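Local atomic coordinates of DUF3992 domain-containing protein (Bacillus cereus, PDB entry 7A02), a protein that forms disulfide-linked pili, the appendages on the surface of Bacillus endospores, as a subunit of helically arranged fibres. Residues D44-T55 with T105-L116. Sequence-based numbering, arbitrary orientation.
Sequences DIYASGYLKVDT and TGEFCMTIRYTL
With CG set between its backbone N and carbonyl carbon (chi1 64°), Tyr50 tips its ring across to strand 105-114 and lays one face over Cys109 CB, a CH-pi contact 4.0 Å from the centroid; Cys109 SG, anti to the backbone N (chi1 164°), stands oblique to the ring. Lys52 bends at its last two torsions, which brings NZ back to OE1 of Glu107, running alongside, in a salt bridge of doubtful length on the same face. The opposite face is apolar: Leu51 CD1 meets Phe108 CD1 at 3.7 Å, Ala47 CB touches Met110 SD, and both CG1 and CD1 of Ile45 pack on Ile112 CG2. Between the faces, antiparallel backbone bonds join the two central strands of a four-stranded sheet. Ser48 O takes Thr111 N almost head-on at 2.9 Å, and Thr111 OG1 from above the carbonyl plane at 3.3 Å. In a classic bulge Thr105 O accepts from both Asp54 N and Thr55 N, at 2.9 and 3.0 Å. Asp21 of a second subunit takes a salt bridge from Arg113 NE and a hydrogen bond from Ser48 OG. The chemistry thus divides by face: Ile45, Phe108 and Ile112 reach strand 34-38; Tyr46, Ser48, Tyr50 and Arg113 meet the second subunit.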
loop_
_atom_site.group_PDB
_atom_site.type_symbol
_atom_site.label_atom_id
_atom_site.label_comp_id
_atom_site.label_asym_id
_atom_site.label_seq_id
_atom_site.Cartn_x
_atom_site.Cartn_y
_atom_site.Cartn_z
ATOM N N ASP A 44 -30.066 23.710 0.837
ATOM C CA ASP A 44 -28.654 23.970 0.566
ATOM C C ASP A 44 -28.540 25.267 -0.224
ATOM O O ASP A 44 -28.548 25.257 -1.457
ATOM C CB ASP A 44 -28.013 22.812 -0.185
ATOM C CG ASP A 44 -28.765 22.449 -1.441
ATOM O OD1 ASP A 44 -29.988 22.686 -1.486
ATOM O OD2 ASP A 44 -28.129 21.940 -2.385
ATOM N N ILE A 45 -28.427 26.382 0.483
ATOM C CA ILE A 45 -28.230 27.667 -0.165
ATOM C C ILE A 45 -27.442 28.553 0.782
ATOM O O ILE A 45 -27.694 28.578 1.987
ATOM C CB ILE A 45 -29.579 28.297 -0.579
ATOM C CG1 ILE A 45 -29.343 29.504 -1.473
ATOM C CG2 ILE A 45 -30.395 28.680 0.626
ATOM C CD1 ILE A 45 -30.572 29.978 -2.167
ATOM N N TYR A 46 -26.456 29.248 0.230
ATOM C CA TYR A 46 -25.640 30.194 0.974
ATOM C C TYR A 46 -25.593 31.475 0.166
ATOM O O TYR A 46 -25.227 31.447 -1.011
ATOM C CB TYR A 46 -24.232 29.651 1.204
ATOM C CG TYR A 46 -24.162 28.542 2.217
ATOM C CD1 TYR A 46 -24.579 27.266 1.899
ATOM C CD2 TYR A 46 -23.662 28.768 3.485
ATOM C CE1 TYR A 46 -24.516 26.253 2.815
ATOM C CE2 TYR A 46 -23.593 27.759 4.406
ATOM C CZ TYR A 46 -24.021 26.504 4.065
ATOM O OH TYR A 46 -23.958 25.488 4.982
ATOM N N ALA A 47 -25.965 32.589 0.779
ATOM C CA ALA A 47 -26.073 33.840 0.051
ATOM C C ALA A 47 -25.357 34.949 0.796
ATOM O O ALA A 47 -25.519 35.095 2.006
ATOM C CB ALA A 47 -27.530 34.217 -0.166
ATOM N N SER A 48 -24.580 35.737 0.062
ATOM C CA SER A 48 -23.903 36.909 0.594
ATOM C C SER A 48 -24.285 38.120 -0.238
ATOM O O SER A 48 -24.554 38.002 -1.434
ATOM C CB SER A 48 -22.386 36.743 0.576
ATOM O OG SER A 48 -21.981 35.672 1.402
ATOM N N GLY A 49 -24.313 39.283 0.394
ATOM C CA GLY A 49 -24.641 40.486 -0.347
ATOM C C GLY A 49 -24.792 41.698 0.538
ATOM O O GLY A 49 -24.364 41.700 1.690
ATOM N N TYR A 50 -25.401 42.740 -0.027
ATOM C CA TYR A 50 -25.635 43.982 0.695
ATOM C C TYR A 50 -26.980 44.561 0.294
ATOM O O TYR A 50 -27.544 44.219 -0.745
ATOM C CB TYR A 50 -24.537 45.021 0.438
ATOM C CG TYR A 50 -24.440 45.490 -0.994
ATOM C CD1 TYR A 50 -23.486 44.976 -1.843
ATOM C CD2 TYR A 50 -25.292 46.457 -1.491
ATOM C CE1 TYR A 50 -23.393 45.398 -3.138
ATOM C CE2 TYR A 50 -25.207 46.880 -2.786
ATOM C CZ TYR A 50 -24.254 46.347 -3.604
ATOM O OH TYR A 50 -24.157 46.767 -4.903
ATOM N N LEU A 51 -27.481 45.452 1.140
ATOM C CA LEU A 51 -28.652 46.265 0.855
ATOM C C LEU A 51 -28.280 47.719 1.082
ATOM O O LEU A 51 -27.708 48.058 2.124
ATOM C CB LEU A 51 -29.834 45.889 1.741
ATOM C CG LEU A 51 -31.111 46.671 1.463
ATOM C CD1 LEU A 51 -31.930 45.967 0.416
ATOM C CD2 LEU A 51 -31.915 46.862 2.721
ATOM N N LYS A 52 -28.597 48.565 0.107
ATOM C CA LYS A 52 -28.320 49.993 0.166
ATOM C C LYS A 52 -29.628 50.755 0.051
ATOM O O LYS A 52 -30.386 50.547 -0.899
ATOM C CB LYS A 52 -27.370 50.418 -0.950
ATOM C CG LYS A 52 -27.165 51.917 -1.010
ATOM C CD LYS A 52 -25.932 52.326 -1.802
ATOM C CE LYS A 52 -25.735 51.526 -3.076
ATOM N NZ LYS A 52 -26.993 51.319 -3.842
ATOM N N VAL A 53 -29.883 51.642 1.003
ATOM C CA VAL A 53 -31.069 52.485 0.990
ATOM C C VAL A 53 -30.655 53.830 0.423
ATOM O O VAL A 53 -29.900 54.577 1.051
ATOM C CB VAL A 53 -31.682 52.627 2.386
ATOM C CG1 VAL A 53 -32.800 53.633 2.356
ATOM C CG2 VAL A 53 -32.200 51.296 2.857
ATOM N N ASP A 54 -31.153 54.143 -0.769
ATOM C CA ASP A 54 -30.678 55.306 -1.507
ATOM C C ASP A 54 -31.458 56.562 -1.143
ATOM O O ASP A 54 -30.878 57.538 -0.658
ATOM C CB ASP A 54 -30.764 55.036 -3.011
ATOM C CG ASP A 54 -29.948 56.014 -3.820
ATOM O OD1 ASP A 54 -28.707 56.001 -3.693
ATOM O OD2 ASP A 54 -30.546 56.795 -4.589
ATOM N N THR A 55 -32.767 56.559 -1.368
ATOM C CA THR A 55 -33.564 57.746 -1.101
ATOM C C THR A 55 -34.814 57.378 -0.322
ATOM O O THR A 55 -35.280 56.238 -0.352
ATOM C CB THR A 55 -33.978 58.475 -2.384
ATOM O OG1 THR A 55 -34.820 57.627 -3.167
ATOM C CG2 THR A 55 -32.758 58.866 -3.202
ATOM N N THR A 105 -36.347 54.077 -1.962
ATOM C CA THR A 105 -35.843 53.236 -3.033
ATOM C C THR A 105 -34.350 53.022 -2.865
ATOM O O THR A 105 -33.649 53.834 -2.250
ATOM C CB THR A 105 -36.135 53.821 -4.414
ATOM O OG1 THR A 105 -35.847 52.835 -5.411
ATOM C CG2 THR A 105 -35.273 55.023 -4.675
ATOM N N GLY A 106 -33.884 51.915 -3.424
ATOM C CA GLY A 106 -32.495 51.535 -3.276
ATOM C C GLY A 106 -32.145 50.338 -4.130
ATOM O O GLY A 106 -32.874 49.983 -5.054
ATOM N N GLU A 107 -31.021 49.710 -3.796
ATOM C CA GLU A 107 -30.471 48.599 -4.558
ATOM C C GLU A 107 -30.436 47.330 -3.716
ATOM O O GLU A 107 -30.646 47.355 -2.504
ATOM C CB GLU A 107 -29.061 48.923 -5.053
ATOM C CG GLU A 107 -29.026 49.896 -6.199
ATOM C CD GLU A 107 -27.617 50.185 -6.662
ATOM O OE1 GLU A 107 -27.044 51.202 -6.220
ATOM O OE2 GLU A 107 -27.081 49.394 -7.465
ATOM N N PHE A 108 -30.164 46.209 -4.380
ATOM C CA PHE A 108 -30.068 44.920 -3.697
ATOM C C PHE A 108 -29.239 43.975 -4.547
ATOM O O PHE A 108 -29.642 43.643 -5.664
ATOM C CB PHE A 108 -31.451 44.346 -3.447
ATOM C CG PHE A 108 -31.445 43.005 -2.788
ATOM C CD1 PHE A 108 -31.168 42.886 -1.444
ATOM C CD2 PHE A 108 -31.743 41.867 -3.504
ATOM C CE1 PHE A 108 -31.172 41.659 -0.836
ATOM C CE2 PHE A 108 -31.748 40.640 -2.895
ATOM C CZ PHE A 108 -31.463 40.538 -1.562
ATOM N N CYS A 109 -28.098 43.540 -4.024
ATOM C CA CYS A 109 -27.178 42.649 -4.717
ATOM C C CYS A 109 -26.958 41.393 -3.894
ATOM O O CYS A 109 -26.851 41.461 -2.669
ATOM C CB CYS A 109 -25.841 43.335 -4.971
ATOM S SG CYS A 109 -24.491 42.226 -5.413
ATOM N N MET A 110 -26.877 40.244 -4.564
ATOM C CA MET A 110 -26.718 38.989 -3.841
ATOM C C MET A 110 -26.047 37.938 -4.712
ATOM O O MET A 110 -26.445 37.739 -5.861
ATOM C CB MET A 110 -28.073 38.479 -3.356
ATOM C CG MET A 110 -28.047 37.078 -2.810
ATOM S SD MET A 110 -29.685 36.466 -2.400
ATOM C CE MET A 110 -30.009 37.396 -0.919
ATOM N N THR A 111 -25.044 37.262 -4.155
ATOM C CA THR A 111 -24.416 36.105 -4.779
ATOM C C THR A 111 -24.839 34.841 -4.047
ATOM O O THR A 111 -24.876 34.811 -2.816
ATOM C CB THR A 111 -22.891 36.208 -4.770
ATOM O OG1 THR A 111 -22.439 36.496 -3.446
ATOM C CG2 THR A 111 -22.423 37.291 -5.700
ATOM N N ILE A 112 -25.139 33.798 -4.809
ATOM C CA ILE A 112 -25.801 32.604 -4.304
ATOM C C ILE A 112 -24.945 31.390 -4.627
ATOM O O ILE A 112 -24.525 31.215 -5.771
ATOM C CB ILE A 112 -27.199 32.447 -4.921
ATOM C CG1 ILE A 112 -28.030 33.694 -4.657
ATOM C CG2 ILE A 112 -27.882 31.227 -4.382
ATOM C CD1 ILE A 112 -29.071 33.951 -5.701
ATOM N N ARG A 113 -24.701 30.549 -3.630
ATOM C CA ARG A 113 -23.956 29.313 -3.814
ATOM C C ARG A 113 -24.872 28.123 -3.593
ATOM O O ARG A 113 -25.617 28.079 -2.613
ATOM C CB ARG A 113 -22.787 29.220 -2.843
ATOM C CG ARG A 113 -21.482 29.688 -3.398
ATOM C CD ARG A 113 -20.453 29.757 -2.299
ATOM N NE ARG A 113 -19.247 30.476 -2.687
ATOM C CZ ARG A 113 -18.426 30.115 -3.663
ATOM N NH1 ARG A 113 -18.653 29.017 -4.366
ATOM N NH2 ARG A 113 -17.359 30.849 -3.924
ATOM N N TYR A 114 -24.819 27.154 -4.498
ATOM C CA TYR A 114 -25.509 25.901 -4.238
ATOM C C TYR A 114 -24.702 24.755 -4.821
ATOM O O TYR A 114 -24.120 24.873 -5.900
ATOM C CB TYR A 114 -26.944 25.895 -4.779
ATOM C CG TYR A 114 -27.116 26.378 -6.191
ATOM C CD1 TYR A 114 -27.085 27.724 -6.491
ATOM C CD2 TYR A 114 -27.339 25.489 -7.220
ATOM C CE1 TYR A 114 -27.247 28.165 -7.772
ATOM C CE2 TYR A 114 -27.507 25.922 -8.504
ATOM C CZ TYR A 114 -27.458 27.261 -8.775
ATOM O OH TYR A 114 -27.624 27.704 -10.061
ATOM N N THR A 115 -24.636 23.669 -4.066
ATOM C CA THR A 115 -23.807 22.510 -4.385
ATOM C C THR A 115 -24.589 21.421 -5.098
ATOM O O THR A 115 -24.535 20.256 -4.718
ATOM C CB THR A 115 -23.170 21.969 -3.111
ATOM O OG1 THR A 115 -22.449 20.766 -3.402
ATOM C CG2 THR A 115 -24.229 21.702 -2.044
ATOM N N LEU A 116 -25.309 21.760 -6.158
ATOM C CA LEU A 116 -26.067 20.748 -6.881
ATOM C C LEU A 116 -25.574 20.576 -8.307
ATOM O O LEU A 116 -25.141 19.481 -8.677
ATOM C CB LEU A 116 -27.555 21.108 -6.858
ATOM C CG LEU A 116 -28.268 20.857 -5.530
ATOM C CD1 LEU A 116 -29.373 21.873 -5.304
ATOM C CD2 LEU A 116 -28.825 19.442 -5.488
#